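Local coordinates for protein anthranilate-CoA ligase (Stigmatella aurantiaca, PDB 4WV3) that belongs to the ANL clan of AMP-binding enzymes and combines a large AMP-binding region with a smaller C-terminal domain, at residues M1-D5 and P193-L198; Y99-R104 and I124-P129; K183-H187 and T372-W378; A214-L218 and L240-A245. All coordinates share one frame; numbering follows the deposited sequence.

How the contacts relate
Contacts 1 and 3 are neighbours, with centres 17 Å apart. They touch where L194 and T195 pack on T372. Strand 183-188 and helix 191-204 follow each other in the chain and carry one segment of each contact, and the two contacts cross in sequence. Contact 2 is about 36 Å from contact 1, centre to centre, and is nested inside the loop closed by contact 1. Contact 4 is nested in the same way within contact 3, their centres 24 Å apart. The side chain of I185 in contact 3 is about 5 Å from the bound 5'-O-[(S)-[(2-aminobenzoyl)oxy](hydroxy)phosphoryl]adenosine, against about 12 Å for L198 and 11 Å for K217. Contacts 2, 3 and 4 join separate parts of the AMP-binding region, and contact 1 adds the N-terminus.

Contact 1: M1-D5 and P193-L198; sequences MKASD and PLTAQL
M1 and L198 bring the two backbones to their closest approach, with 6.7 Å between M1 CA and L198 CA. The N-terminal residues M1-D5 form a loop that curls at its end. P193-L198 belong to helix 191-204, which widens into a pi-type turn at 196-198. Within the loop, K2 N donates to D5 OD2 at 3.0 Å and meets it from above the carboxylate plane. M1 carries most of the contact. Its CG stands between the backbone N and the carbonyl carbon (chi1 58°), and the chain bends at chi3 (-62°). CG rests on L194 CD2 at 3.6 Å. The sulfur SD lies 3.6 Å from Q197 CB, and the M1 and Q197 side chains cross at about a right angle. L198 reaches the start of the chain with one branch, its CD2 lying 3.4 Å from M1 N. L194 CD2 also meets the backbone, 3.7 Å from K2 O, while its other branch CD1 looks toward A3 CB. The polar end of Q197 turns to Y233 and N202. A3 N bonds to the carboxylate of E371. No hydrogen bond links the two segments. The N-terminus is therefore laid on the helix by apolar contact, chiefly through the thioether and the leucine methyls, while K2 N and A3 N find partners in D5 and E371.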
loop_
_atom_site.group_PDB
_atom_site.type_symbol
_atom_site.label_atom_id
_atom_site.label_comp_id
_atom_site.label_asym_id
_atom_site.label_seq_id
_atom_site.Cartn_x
_atom_site.Cartn_y
_atom_site.Cartn_z
ATOM N N MET A 1 9.703 20.090 -1.075
ATOM C CA MET A 1 10.270 20.601 -2.317
ATOM C C MET A 1 9.209 20.716 -3.406
ATOM O O MET A 1 8.078 20.260 -3.240
ATOM C CB MET A 1 11.416 19.706 -2.798
ATOM C CG MET A 1 11.014 18.260 -3.030
ATOM S SD MET A 1 12.337 17.260 -3.736
ATOM C CE MET A 1 12.593 18.097 -5.297
ATOM N N LYS A 2 9.586 21.329 -4.521
ATOM C CA LYS A 2 8.682 21.512 -5.645
ATOM C C LYS A 2 9.172 20.725 -6.853
ATOM O O LYS A 2 10.303 20.244 -6.873
ATOM C CB LYS A 2 8.581 22.994 -6.005
ATOM C CG LYS A 2 7.770 23.826 -5.027
ATOM C CD LYS A 2 6.296 23.470 -5.110
ATOM C CE LYS A 2 5.423 24.631 -4.662
ATOM N NZ LYS A 2 3.978 24.348 -4.882
ATOM N N ALA A 3 8.314 20.594 -7.860
ATOM C CA ALA A 3 8.711 19.958 -9.109
ATOM C C ALA A 3 9.717 20.844 -9.830
ATOM O O ALA A 3 10.582 20.358 -10.559
ATOM C CB ALA A 3 7.501 19.707 -9.985
ATOM N N SER A 4 9.600 22.150 -9.612
ATOM C CA SER A 4 10.493 23.121 -10.233
ATOM C C SER A 4 11.916 23.033 -9.682
ATOM O O SER A 4 12.859 23.523 -10.302
ATOM C CB SER A 4 9.941 24.538 -10.063
ATOM O OG SER A 4 9.609 24.795 -8.710
ATOM N N ASP A 5 12.067 22.406 -8.517
ATOM C CA ASP A 5 13.386 22.191 -7.929
ATOM C C ASP A 5 14.131 21.083 -8.669
ATOM O O ASP A 5 15.358 21.014 -8.636
ATOM C CB ASP A 5 13.279 21.863 -6.436
ATOM C CG ASP A 5 12.775 23.036 -5.617
ATOM O OD1 ASP A 5 12.917 24.193 -6.072
ATOM O OD2 ASP A 5 12.236 22.798 -4.516
ATOM N N PRO A 193 11.232 11.217 -6.314
ATOM C CA PRO A 193 11.998 11.991 -5.330
ATOM C C PRO A 193 11.113 12.962 -4.552
ATOM O O PRO A 193 11.453 13.334 -3.428
ATOM C CB PRO A 193 12.998 12.760 -6.198
ATOM C CG PRO A 193 12.332 12.881 -7.516
ATOM C CD PRO A 193 11.572 11.602 -7.695
ATOM N N LEU A 194 9.991 13.360 -5.144
ATOM C CA LEU A 194 9.062 14.275 -4.490
ATOM C C LEU A 194 8.400 13.645 -3.268
ATOM O O LEU A 194 8.393 14.235 -2.189
ATOM C CB LEU A 194 7.999 14.764 -5.474
ATOM C CG LEU A 194 8.390 15.922 -6.392
ATOM C CD1 LEU A 194 7.283 16.207 -7.399
ATOM C CD2 LEU A 194 8.703 17.159 -5.573
ATOM N N THR A 195 7.843 12.449 -3.436
ATOM C CA THR A 195 7.237 11.737 -2.316
ATOM C C THR A 195 8.293 11.341 -1.290
ATOM O O THR A 195 8.028 11.320 -0.088
ATOM C CB THR A 195 6.473 10.474 -2.769
ATOM O OG1 THR A 195 7.338 9.644 -3.556
ATOM C CG2 THR A 195 5.248 10.850 -3.588
ATOM N N ALA A 196 9.492 11.031 -1.773
ATOM C CA ALA A 196 10.592 10.643 -0.897
ATOM C C ALA A 196 11.015 11.799 -0.003
ATOM O O ALA A 196 11.424 11.597 1.140
ATOM C CB ALA A 196 11.774 10.140 -1.714
ATOM N N GLN A 197 10.908 13.013 -0.531
ATOM C CA GLN A 197 11.282 14.204 0.219
ATOM C C GLN A 197 10.132 14.695 1.092
ATOM O O GLN A 197 10.310 14.929 2.289
ATOM C CB GLN A 197 11.726 15.318 -0.730
ATOM C CG GLN A 197 12.269 16.549 -0.024
ATOM C CD GLN A 197 13.569 16.273 0.707
ATOM O OE1 GLN A 197 14.501 15.698 0.145
ATOM N NE2 GLN A 197 13.636 16.679 1.970
ATOM N N LEU A 198 8.955 14.841 0.491
ATOM C CA LEU A 198 7.800 15.422 1.172
ATOM C C LEU A 198 7.343 14.633 2.398
ATOM O O LEU A 198 6.961 15.221 3.411
ATOM C CB LEU A 198 6.634 15.612 0.198
ATOM C CG LEU A 198 6.825 16.683 -0.880
ATOM C CD1 LEU A 198 5.600 16.774 -1.780
ATOM C CD2 LEU A 198 7.141 18.034 -0.253
#

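Contact 2: Y99-R104 and I124-P129; sequences YEYILR and IRGNLP
Y99 touches I124 at the base of its side chain, where Y99 CB lies 3.8 Å from I124 CD1. Its ring leads away, and its hydroxyl bonds to the loop at N91 and L94. E100 comes next on helix 96-105. I124 CD1 sits 3.6 Å from E100 N, so the isoleucine tip rests on the helix backbone at E100. The E100 chain is extended (chi1 -178°, chi2 -170°) and carries its carboxylate obliquely across N127, with E100 CD 3.6 Å from N127 CB. The carboxylate and amide planes are 50° apart, and no hydrogen bond joins them. L103 points toward the loop, and L103 CD1 meets L128 CD1 at 3.6 Å. The other branch, L128 CD2, reaches the helix backbone, 3.7 Å from E100 O. R104 is the last residue of the segment to meet the loop. Its NH2 forms a salt bridge with E100 OE2 at 2.7 Å, one turn back. The carboxylate oxygen lies at the guanidinium edge, while N127 O lies over one face. Leucine and isoleucine thus seal the inner side between the helix and the loop leading to strand 133-137. On the outer side E100 and R104 pair within the helix. N127 packs against both, with no hydrogen bond across the contact.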
loop_
_atom_site.group_PDB
_atom_site.type_symbol
_atom_site.label_atom_id
_atom_site.label_comp_id
_atom_site.label_asym_id
_atom_site.label_seq_id
_atom_site.Cartn_x
_atom_site.Cartn_y
_atom_site.Cartn_z
ATOM N N TYR A 99 -4.622 -11.334 -14.641
ATOM C CA TYR A 99 -3.318 -11.104 -15.251
ATOM C C TYR A 99 -3.462 -10.843 -16.744
ATOM O O TYR A 99 -2.694 -10.077 -17.326
ATOM C CB TYR A 99 -2.395 -12.302 -15.021
ATOM C CG TYR A 99 -1.884 -12.420 -13.605
ATOM C CD1 TYR A 99 -1.526 -11.291 -12.880
ATOM C CD2 TYR A 99 -1.762 -13.660 -12.992
ATOM C CE1 TYR A 99 -1.056 -11.394 -11.585
ATOM C CE2 TYR A 99 -1.295 -13.773 -11.696
ATOM C CZ TYR A 99 -0.945 -12.637 -10.997
ATOM O OH TYR A 99 -0.481 -12.745 -9.708
ATOM N N GLU A 100 -4.452 -11.485 -17.358
ATOM C CA GLU A 100 -4.693 -11.336 -18.788
ATOM C C GLU A 100 -5.163 -9.925 -19.120
ATOM O O GLU A 100 -4.756 -9.348 -20.129
ATOM C CB GLU A 100 -5.721 -12.360 -19.271
ATOM C CG GLU A 100 -5.994 -12.296 -20.765
ATOM C CD GLU A 100 -7.181 -13.142 -21.179
ATOM O OE1 GLU A 100 -7.169 -14.363 -20.913
ATOM O OE2 GLU A 100 -8.130 -12.581 -21.765
ATOM N N TYR A 101 -6.021 -9.373 -18.268
ATOM C CA TYR A 101 -6.506 -8.010 -18.451
ATOM C C TYR A 101 -5.365 -7.005 -18.365
ATOM O O TYR A 101 -5.226 -6.139 -19.228
ATOM C CB TYR A 101 -7.577 -7.667 -17.415
ATOM C CG TYR A 101 -7.990 -6.211 -17.436
ATOM C CD1 TYR A 101 -8.884 -5.736 -18.388
ATOM C CD2 TYR A 101 -7.486 -5.311 -16.505
ATOM C CE1 TYR A 101 -9.264 -4.407 -18.413
ATOM C CE2 TYR A 101 -7.859 -3.978 -16.523
ATOM C CZ TYR A 101 -8.748 -3.533 -17.479
ATOM O OH TYR A 101 -9.124 -2.208 -17.501
ATOM N N ILE A 102 -4.555 -7.128 -17.319
ATOM C CA ILE A 102 -3.450 -6.205 -17.080
ATOM C C ILE A 102 -2.445 -6.181 -18.229
ATOM O O ILE A 102 -2.124 -5.119 -18.761
ATOM C CB ILE A 102 -2.717 -6.536 -15.762
ATOM C CG1 ILE A 102 -3.635 -6.278 -14.566
ATOM C CG2 ILE A 102 -1.442 -5.717 -15.636
ATOM C CD1 ILE A 102 -3.024 -6.652 -13.235
ATOM N N LEU A 103 -1.961 -7.357 -18.616
ATOM C CA LEU A 103 -0.940 -7.462 -19.653
ATOM C C LEU A 103 -1.427 -6.979 -21.018
ATOM O O LEU A 103 -0.647 -6.452 -21.812
ATOM C CB LEU A 103 -0.416 -8.896 -19.749
ATOM C CG LEU A 103 0.304 -9.400 -18.497
ATOM C CD1 LEU A 103 0.844 -10.805 -18.707
ATOM C CD2 LEU A 103 1.419 -8.443 -18.104
ATOM N N ARG A 104 -2.716 -7.158 -21.285
ATOM C CA ARG A 104 -3.300 -6.707 -22.542
ATOM C C ARG A 104 -3.532 -5.201 -22.514
ATOM O O ARG A 104 -3.378 -4.518 -23.525
ATOM C CB ARG A 104 -4.623 -7.426 -22.808
ATOM C CG ARG A 104 -5.227 -7.127 -24.172
ATOM C CD ARG A 104 -6.699 -7.499 -24.223
ATOM N NE ARG A 104 -6.951 -8.823 -23.660
ATOM C CZ ARG A 104 -6.836 -9.959 -24.339
ATOM N NH1 ARG A 104 -6.468 -9.938 -25.613
ATOM N NH2 ARG A 104 -7.086 -11.116 -23.745
ATOM N N ILE A 124 -2.829 -18.186 -20.286
ATOM C CA ILE A 124 -3.416 -16.994 -20.889
ATOM C C ILE A 124 -2.506 -16.454 -21.987
ATOM O O ILE A 124 -2.737 -15.372 -22.525
ATOM C CB ILE A 124 -3.656 -15.884 -19.844
ATOM C CG1 ILE A 124 -2.322 -15.355 -19.310
ATOM C CG2 ILE A 124 -4.528 -16.397 -18.709
ATOM C CD1 ILE A 124 -2.461 -14.357 -18.179
ATOM N N ARG A 125 -1.475 -17.229 -22.312
ATOM C CA ARG A 125 -0.457 -16.832 -23.282
ATOM C C ARG A 125 -1.042 -16.506 -24.655
ATOM O O ARG A 125 -0.671 -15.508 -25.276
ATOM C CB ARG A 125 0.588 -17.942 -23.419
ATOM C CG ARG A 125 2.028 -17.479 -23.275
ATOM C CD ARG A 125 2.372 -16.420 -24.303
ATOM N NE ARG A 125 3.811 -16.209 -24.414
ATOM C CZ ARG A 125 4.371 -15.340 -25.249
ATOM N NH1 ARG A 125 3.608 -14.602 -26.043
ATOM N NH2 ARG A 125 5.690 -15.209 -25.290
ATOM N N GLY A 126 -1.952 -17.353 -25.124
ATOM C CA GLY A 126 -2.561 -17.181 -26.431
ATOM C C GLY A 126 -3.364 -15.901 -26.564
ATOM O O GLY A 126 -3.481 -15.347 -27.657
ATOM N N ASN A 127 -3.915 -15.428 -25.451
ATOM C CA ASN A 127 -4.741 -14.225 -25.460
ATOM C C ASN A 127 -3.923 -12.944 -25.321
ATOM O O ASN A 127 -4.474 -11.869 -25.085
ATOM C CB ASN A 127 -5.796 -14.291 -24.354
ATOM C CG ASN A 127 -6.582 -15.584 -24.380
ATOM O OD1 ASN A 127 -6.070 -16.627 -24.790
ATOM N ND2 ASN A 127 -7.836 -15.525 -23.945
ATOM N N LEU A 128 -2.608 -13.064 -25.468
ATOM C CA LEU A 128 -1.715 -11.917 -25.367
ATOM C C LEU A 128 -0.861 -11.793 -26.624
ATOM O O LEU A 128 0.279 -12.257 -26.653
ATOM C CB LEU A 128 -0.826 -12.042 -24.132
ATOM C CG LEU A 128 -1.578 -12.148 -22.804
ATOM C CD1 LEU A 128 -0.612 -12.378 -21.656
ATOM C CD2 LEU A 128 -2.418 -10.902 -22.564
ATOM N N PRO A 129 -1.415 -11.161 -27.669
ATOM C CA PRO A 129 -0.773 -11.055 -28.983
ATOM C C PRO A 129 0.482 -10.187 -28.970
ATOM O O PRO A 129 1.346 -10.355 -29.829
ATOM C CB PRO A 129 -1.857 -10.403 -29.848
ATOM C CG PRO A 129 -2.696 -9.640 -28.884
ATOM C CD PRO A 129 -2.715 -10.468 -27.633
#

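Contact 3: K183-H187 and T372-W378; sequences KGIPH and TAALSYW
Y377 forms the tightly packed part of this contact, buried against K183 and I185. K183 CD lies over one face of the Y377 ring, 4.0 Å from its centroid, in a CH-pi contact. A bend at chi3 (-55°) brings K183 CE to the ring rim. I185 lies alongside and points the same way, with I185 CG1 3.7 Å from Y377 CD1. E321 takes the Y377 hydroxyl, and F388 meets the ring edge-to-face. Next to it, W378 N donates to G184 O at 2.6 Å with an N-H...O angle of 155°, and W378 CB packs on the same carbonyl. A water borders this pair, accepting weakly from G184 N and donating to W378 O at 2.9 Å. Further along, A374 CB touches P186 O, and H187 turns the edge of its imidazole to T372 O. H187 NE2 bonds to T320 O. On the looser side a water joins P186 O to L375 N. K183 and G184 end the glycine-rich signature motif of this family, and the side chain of I185 lies about 5 Å from the bound 5'-O-[(S)-[(2-aminobenzoyl)oxy](hydroxy)phosphoryl]adenosine. One direct backbone bond and a buried tyrosine thus join this motif to the 372-378 loop, and two waters add further links, one of them weak.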
loop_
_atom_site.group_PDB
_atom_site.type_symbol
_atom_site.label_atom_id
_atom_site.label_comp_id
_atom_site.label_asym_id
_atom_site.label_seq_id
_atom_site.Cartn_x
_atom_site.Cartn_y
_atom_site.Cartn_z
ATOM N N LYS A 183 -7.850 -0.238 -11.848
ATOM C CA LYS A 183 -7.530 0.937 -12.644
ATOM C C LYS A 183 -6.020 1.096 -12.738
ATOM O O LYS A 183 -5.313 0.968 -11.739
ATOM C CB LYS A 183 -8.141 2.190 -12.017
ATOM C CG LYS A 183 -9.641 2.107 -11.784
ATOM C CD LYS A 183 -10.126 3.247 -10.901
ATOM C CE LYS A 183 -9.356 3.292 -9.588
ATOM N NZ LYS A 183 -9.389 1.990 -8.865
ATOM N N GLY A 184 -5.528 1.369 -13.941
ATOM C CA GLY A 184 -4.113 1.617 -14.142
ATOM C C GLY A 184 -3.738 3.024 -13.718
ATOM O O GLY A 184 -4.328 3.999 -14.182
ATOM N N ILE A 185 -2.756 3.131 -12.830
ATOM C CA ILE A 185 -2.319 4.428 -12.327
ATOM C C ILE A 185 -0.867 4.710 -12.704
ATOM O O ILE A 185 0.054 4.115 -12.143
ATOM C CB ILE A 185 -2.495 4.522 -10.801
ATOM C CG1 ILE A 185 -3.970 4.351 -10.435
ATOM C CG2 ILE A 185 -1.956 5.849 -10.279
ATOM C CD1 ILE A 185 -4.241 4.332 -8.952
ATOM N N PRO A 186 -0.664 5.611 -13.676
ATOM C CA PRO A 186 0.672 5.995 -14.141
ATOM C C PRO A 186 1.276 7.128 -13.314
ATOM O O PRO A 186 0.591 8.102 -13.000
ATOM C CB PRO A 186 0.412 6.466 -15.573
ATOM C CG PRO A 186 -0.974 7.012 -15.529
ATOM C CD PRO A 186 -1.730 6.200 -14.507
ATOM N N HIS A 187 2.552 6.991 -12.964
ATOM C CA HIS A 187 3.270 8.045 -12.254
ATOM C C HIS A 187 4.523 8.463 -13.014
ATOM O O HIS A 187 5.160 7.648 -13.682
ATOM C CB HIS A 187 3.633 7.607 -10.833
ATOM C CG HIS A 187 2.534 7.810 -9.839
ATOM N ND1 HIS A 187 2.175 9.056 -9.370
ATOM C CD2 HIS A 187 1.715 6.927 -9.220
ATOM C CE1 HIS A 187 1.182 8.932 -8.509
ATOM N NE2 HIS A 187 0.884 7.649 -8.399
ATOM N N THR A 372 2.480 15.314 -6.800
ATOM C CA THR A 372 2.864 13.917 -6.961
ATOM C C THR A 372 1.682 13.080 -7.440
ATOM O O THR A 372 1.814 11.879 -7.682
ATOM C CB THR A 372 3.403 13.329 -5.645
ATOM O OG1 THR A 372 2.341 13.237 -4.687
ATOM C CG2 THR A 372 4.505 14.210 -5.089
ATOM N N ALA A 373 0.528 13.724 -7.573
ATOM C CA ALA A 373 -0.681 13.046 -8.018
ATOM C C ALA A 373 -0.612 12.737 -9.509
ATOM O O ALA A 373 -0.033 13.497 -10.282
ATOM C CB ALA A 373 -1.906 13.890 -7.707
ATOM N N ALA A 374 -1.205 11.615 -9.904
ATOM C CA ALA A 374 -1.255 11.238 -11.310
ATOM C C ALA A 374 -2.119 12.222 -12.091
ATOM O O ALA A 374 -2.946 12.930 -11.515
ATOM C CB ALA A 374 -1.784 9.821 -11.463
ATOM N N LEU A 375 -1.920 12.268 -13.403
ATOM C CA LEU A 375 -2.657 13.194 -14.252
ATOM C C LEU A 375 -4.012 12.611 -14.644
ATOM O O LEU A 375 -5.002 13.335 -14.766
ATOM C CB LEU A 375 -1.834 13.540 -15.492
ATOM C CG LEU A 375 -1.768 15.021 -15.865
ATOM C CD1 LEU A 375 -1.672 15.884 -14.616
ATOM C CD2 LEU A 375 -0.581 15.276 -16.778
ATOM N N SER A 376 -4.042 11.295 -14.833
ATOM C CA SER A 376 -5.268 10.569 -15.138
ATOM C C SER A 376 -5.014 9.075 -14.991
ATOM O O SER A 376 -3.871 8.649 -14.823
ATOM C CB SER A 376 -5.747 10.875 -16.559
ATOM O OG SER A 376 -4.828 10.394 -17.524
ATOM N N TYR A 377 -6.079 8.280 -15.048
ATOM C CA TYR A 377 -5.939 6.829 -15.034
ATOM C C TYR A 377 -5.491 6.338 -16.402
ATOM O O TYR A 377 -5.489 7.095 -17.373
ATOM C CB TYR A 377 -7.260 6.149 -14.663
ATOM C CG TYR A 377 -7.679 6.333 -13.224
ATOM C CD1 TYR A 377 -6.965 5.738 -12.192
ATOM C CD2 TYR A 377 -8.799 7.086 -12.898
ATOM C CE1 TYR A 377 -7.347 5.899 -10.874
ATOM C CE2 TYR A 377 -9.190 7.252 -11.582
ATOM C CZ TYR A 377 -8.461 6.655 -10.575
ATOM O OH TYR A 377 -8.847 6.818 -9.264
ATOM N N TRP A 378 -5.114 5.067 -16.473
ATOM C CA TRP A 378 -4.790 4.442 -17.748
ATOM C C TRP A 378 -5.987 3.643 -18.253
ATOM O O TRP A 378 -6.438 2.701 -17.600
ATOM C CB TRP A 378 -3.556 3.545 -17.619
ATOM C CG TRP A 378 -3.145 2.906 -18.911
ATOM C CD1 TRP A 378 -3.209 1.580 -19.227
ATOM C CD2 TRP A 378 -2.620 3.569 -20.069
ATOM N NE1 TRP A 378 -2.749 1.375 -20.506
ATOM C CE2 TRP A 378 -2.382 2.580 -21.044
ATOM C CE3 TRP A 378 -2.325 4.901 -20.374
ATOM C CZ2 TRP A 378 -1.864 2.882 -22.303
ATOM C CZ3 TRP A 378 -1.810 5.199 -21.624
ATOM C CH2 TRP A 378 -1.585 4.194 -22.573
HETATM O O HOH W 1 -6.497 -0.077 -16.943
HETATM O O HOH W 2 -0.516 10.430 -15.048
#

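Contact 4: A214-L218 and L240-A245; sequences ALAKL and LFPGAA
K217 reaches across to the backbone of F241 and G243. From CB its chain turns at chi2 (-59°) and then runs straight, with chi3 and chi4 near 180°, which carries the amine to the opposite loop. CB, CG and CD have no partner within 4.2 Å in the other segment. CE comes 4.0 Å from F241 O and also approaches G243 O. NZ is 2.6 Å from F241 O. It donates a hydrogen bond to G243 O at 3.1 Å, nearly along the C=O axis (161°). The amine, probably charged, lies beside two backbone carbonyls. G243 N sits over the centre of the F241 ring. L215, two residues before K217, puts CD1 on A245 CB at 3.7 Å, while L218 CD1 and L240 CD2 meet at 4.1 Å, their side chains crossing at about a right angle. A water is held between A214 O and F241 N. Both loops follow neighbouring parallel strands, 211-214 and 237-239, of the mixed sheet. L218 and L240 lie against helix 221-234, which connects the two strands. L215 and F241 pack on helix 248-258. K217 also touches D69, and A214 lies on strand 262-265 through Y264.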
loop_
_atom_site.group_PDB
_atom_site.type_symbol
_atom_site.label_atom_id
_atom_site.label_comp_id
_atom_site.label_asym_id
_atom_site.label_seq_id
_atom_site.Cartn_x
_atom_site.Cartn_y
_atom_site.Cartn_z
ATOM N N ALA A 214 9.239 -3.413 5.088
ATOM C CA ALA A 214 7.795 -3.335 4.926
ATOM C C ALA A 214 7.208 -4.702 4.623
ATOM O O ALA A 214 7.717 -5.433 3.773
ATOM C CB ALA A 214 7.438 -2.359 3.822
ATOM N N LEU A 215 6.135 -5.049 5.325
ATOM C CA LEU A 215 5.394 -6.259 5.014
ATOM C C LEU A 215 4.653 -6.035 3.702
ATOM O O LEU A 215 4.387 -6.976 2.955
ATOM C CB LEU A 215 4.416 -6.602 6.138
ATOM C CG LEU A 215 3.656 -7.920 5.985
ATOM C CD1 LEU A 215 4.628 -9.063 5.746
ATOM C CD2 LEU A 215 2.795 -8.191 7.208
ATOM N N ALA A 216 4.333 -4.771 3.431
ATOM C CA ALA A 216 3.716 -4.377 2.172
ATOM C C ALA A 216 4.647 -4.692 1.009
ATOM O O ALA A 216 5.847 -4.423 1.073
ATOM C CB ALA A 216 3.374 -2.896 2.192
ATOM N N LYS A 217 4.089 -5.262 -0.051
ATOM C CA LYS A 217 4.881 -5.694 -1.196
ATOM C C LYS A 217 5.284 -4.530 -2.093
ATOM O O LYS A 217 4.800 -3.409 -1.933
ATOM C CB LYS A 217 4.119 -6.746 -2.001
ATOM C CG LYS A 217 3.773 -7.995 -1.211
ATOM C CD LYS A 217 5.026 -8.666 -0.674
ATOM C CE LYS A 217 4.694 -9.960 0.046
ATOM N NZ LYS A 217 5.924 -10.653 0.519
ATOM N N LEU A 218 6.167 -4.810 -3.046
ATOM C CA LEU A 218 6.724 -3.774 -3.910
ATOM C C LEU A 218 5.787 -3.343 -5.042
ATOM O O LEU A 218 6.038 -2.337 -5.705
ATOM C CB LEU A 218 8.083 -4.212 -4.464
ATOM C CG LEU A 218 9.200 -4.328 -3.422
ATOM C CD1 LEU A 218 10.432 -4.991 -4.013
ATOM C CD2 LEU A 218 9.548 -2.959 -2.856
ATOM N N LEU A 240 13.763 -7.067 2.231
ATOM C CA LEU A 240 12.687 -7.606 1.404
ATOM C C LEU A 240 12.268 -9.011 1.836
ATOM O O LEU A 240 13.097 -9.915 1.938
ATOM C CB LEU A 240 13.100 -7.609 -0.070
ATOM C CG LEU A 240 13.587 -6.267 -0.624
ATOM C CD1 LEU A 240 13.997 -6.399 -2.081
ATOM C CD2 LEU A 240 12.521 -5.192 -0.459
ATOM N N PHE A 241 10.973 -9.182 2.082
ATOM C CA PHE A 241 10.427 -10.457 2.532
ATOM C C PHE A 241 9.585 -11.106 1.434
ATOM O O PHE A 241 8.478 -10.651 1.145
ATOM C CB PHE A 241 9.590 -10.252 3.797
ATOM C CG PHE A 241 8.968 -11.509 4.328
ATOM C CD1 PHE A 241 9.728 -12.434 5.027
ATOM C CD2 PHE A 241 7.618 -11.762 4.142
ATOM C CE1 PHE A 241 9.155 -13.592 5.520
ATOM C CE2 PHE A 241 7.039 -12.917 4.634
ATOM C CZ PHE A 241 7.808 -13.833 5.323
ATOM N N PRO A 242 10.112 -12.178 0.822
ATOM C CA PRO A 242 9.470 -12.841 -0.318
ATOM C C PRO A 242 8.348 -13.792 0.092
ATOM O O PRO A 242 7.488 -14.108 -0.732
ATOM C CB PRO A 242 10.619 -13.635 -0.938
ATOM C CG PRO A 242 11.491 -13.972 0.221
ATOM C CD PRO A 242 11.404 -12.799 1.166
ATOM N N GLY A 243 8.359 -14.237 1.343
ATOM C CA GLY A 243 7.402 -15.223 1.814
ATOM C C GLY A 243 5.982 -14.706 1.944
ATOM O O GLY A 243 5.705 -13.536 1.680
ATOM N N ALA A 244 5.077 -15.591 2.351
ATOM C CA ALA A 244 3.679 -15.226 2.545
ATOM C C ALA A 244 3.528 -14.286 3.735
ATOM O O ALA A 244 4.076 -14.533 4.809
ATOM C CB ALA A 244 2.828 -16.469 2.739
ATOM N N ALA A 245 2.778 -13.208 3.535
ATOM C CA ALA A 245 2.593 -12.193 4.566
ATOM C C ALA A 245 1.702 -12.680 5.706
ATOM O O ALA A 245 1.722 -12.116 6.801
ATOM C CB ALA A 245 2.022 -10.922 3.953
HETATM O O HOH W 3 9.176 -6.998 2.210
#